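Local structure of trehalose-6-phosphate phosphatase-related protein (Thermoplasma acidophilum, 1U02) at residues V115-G120 with I152-P157. The protein removes the phosphate from trehalose 6-phosphate to yield free trehalose, as a magnesium-dependent phosphatase of the HAD superfamily. Numbering follows the deposited sequence.
Sequences VLYHLG and IELRVP
V115 and L154 form a hydrogen-bonded antiparallel pair, V115 N giving to L154 O at 3.2 Å and L154 N returning to V115 O at 3.0 Å. These are the two central strands of the four-stranded antiparallel sheet of the cap domain. L116 and E153 make the non-hydrogen-bonded pair, on the face where the L116 side chain is about 8 Å from that of the magnesium ligand D9. Both CG atoms stand anti to the backbone N (chi1 -176° and -175°), and the two side chains cross at a slant, with methyl L116 CD1 in van der Waals contact with E153 OE2 at 3.6 Å. Y117 and I152 are again hydrogen-bonded, Y117 N to I152 O at 2.8 Å and I152 N back to Y117 O at 3.0 Å; the Y117 ring lies on the other face with I152 O at its edge. Ring atom CE2 meets L154 CD1 at 3.9 Å, beside I92 of helix 86-96, while OH is hydrogen-bonded to T96. An alanine at Y117 is likely to open a gap beside L154 and leave T96 without its hydroxyl mate. Farther along, L119 CD2 approaches I152 CD1 at 4.3 Å. The chemistry is thus two-sided: a largely apolar face, on which V115, Y117 and L154 pack against helix 86-96, and an opposite face that pairs a leucine with a carboxylate.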
# COMPACT_ATOMS: atom_id res chain seq x y z
N VAL A 115 8.49 9.43 -2.36
CA VAL A 115 8.75 9.69 -3.77
C VAL A 115 9.09 8.32 -4.32
O VAL A 115 10.05 7.68 -3.89
CB VAL A 115 9.93 10.65 -3.99
CG1 VAL A 115 10.15 10.84 -5.50
CG2 VAL A 115 9.65 11.99 -3.34
N LEU A 116 8.28 7.87 -5.26
CA LEU A 116 8.45 6.56 -5.86
C LEU A 116 9.06 6.67 -7.26
O LEU A 116 8.55 7.40 -8.11
CB LEU A 116 7.09 5.86 -5.90
CG LEU A 116 6.96 4.41 -6.39
CD1 LEU A 116 5.69 3.79 -5.83
CD2 LEU A 116 6.95 4.38 -7.91
N TYR A 117 10.16 5.96 -7.47
CA TYR A 117 10.83 5.96 -8.76
C TYR A 117 10.48 4.64 -9.44
O TYR A 117 10.78 3.57 -8.92
CB TYR A 117 12.35 6.08 -8.56
CG TYR A 117 12.75 7.34 -7.82
CD1 TYR A 117 13.07 8.51 -8.51
CD2 TYR A 117 12.77 7.38 -6.43
CE1 TYR A 117 13.38 9.69 -7.83
CE2 TYR A 117 13.07 8.54 -5.74
CZ TYR A 117 13.38 9.70 -6.44
OH TYR A 117 13.68 10.84 -5.74
N HIS A 118 9.81 4.72 -10.59
CA HIS A 118 9.42 3.53 -11.33
C HIS A 118 10.38 3.33 -12.49
O HIS A 118 10.49 4.18 -13.37
CB HIS A 118 7.98 3.66 -11.86
CG HIS A 118 7.32 2.35 -12.17
ND1 HIS A 118 7.90 1.40 -12.98
CD2 HIS A 118 6.14 1.83 -11.76
CE1 HIS A 118 7.10 0.34 -13.05
NE2 HIS A 118 6.03 0.58 -12.32
N LEU A 119 11.08 2.20 -12.48
CA LEU A 119 12.06 1.91 -13.52
C LEU A 119 11.51 1.02 -14.63
O LEU A 119 12.26 0.59 -15.50
CB LEU A 119 13.31 1.26 -12.91
CG LEU A 119 14.24 2.16 -12.09
CD1 LEU A 119 13.51 2.69 -10.87
CD2 LEU A 119 15.48 1.37 -11.66
N GLY A 120 10.21 0.76 -14.60
CA GLY A 120 9.61 -0.11 -15.60
C GLY A 120 9.86 0.19 -17.07
O GLY A 120 10.12 -0.72 -17.85
N ILE A 152 11.63 1.65 -6.73
CA ILE A 152 12.54 2.08 -5.68
C ILE A 152 11.83 3.28 -5.06
O ILE A 152 11.54 4.26 -5.75
CB ILE A 152 13.92 2.51 -6.22
CG1 ILE A 152 14.61 1.34 -6.92
CG2 ILE A 152 14.79 2.99 -5.05
CD1 ILE A 152 15.99 1.67 -7.45
N GLU A 153 11.53 3.20 -3.77
CA GLU A 153 10.81 4.28 -3.12
C GLU A 153 11.52 4.83 -1.90
O GLU A 153 12.07 4.07 -1.09
CB GLU A 153 9.41 3.81 -2.71
CG GLU A 153 8.52 4.92 -2.14
CD GLU A 153 7.12 4.44 -1.75
OE1 GLU A 153 6.99 3.71 -0.74
OE2 GLU A 153 6.16 4.81 -2.44
N LEU A 154 11.52 6.15 -1.78
CA LEU A 154 12.10 6.83 -0.63
C LEU A 154 10.92 7.08 0.28
O LEU A 154 9.90 7.62 -0.16
CB LEU A 154 12.74 8.16 -1.03
CG LEU A 154 13.98 8.00 -1.91
CD1 LEU A 154 14.57 9.37 -2.22
CD2 LEU A 154 15.00 7.12 -1.19
N ARG A 155 11.04 6.70 1.54
CA ARG A 155 9.93 6.86 2.46
C ARG A 155 10.39 7.20 3.88
O ARG A 155 11.59 7.32 4.14
CB ARG A 155 9.10 5.58 2.46
CG ARG A 155 9.89 4.35 2.88
CD ARG A 155 9.13 3.04 2.64
NE ARG A 155 9.75 1.95 3.39
CZ ARG A 155 9.36 0.67 3.35
NH1 ARG A 155 8.34 0.31 2.58
NH2 ARG A 155 9.98 -0.23 4.09
N VAL A 156 9.43 7.35 4.78
CA VAL A 156 9.73 7.66 6.18
C VAL A 156 10.40 6.45 6.84
O VAL A 156 9.91 5.33 6.75
CB VAL A 156 8.43 8.02 6.96
CG1 VAL A 156 8.74 8.17 8.45
CG2 VAL A 156 7.84 9.31 6.42
N PRO A 157 11.54 6.67 7.51
CA PRO A 157 12.22 5.54 8.16
C PRO A 157 11.33 4.79 9.16
O PRO A 157 10.55 5.40 9.89
CB PRO A 157 13.41 6.21 8.85
CG PRO A 157 13.72 7.38 7.94
CD PRO A 157 12.32 7.91 7.64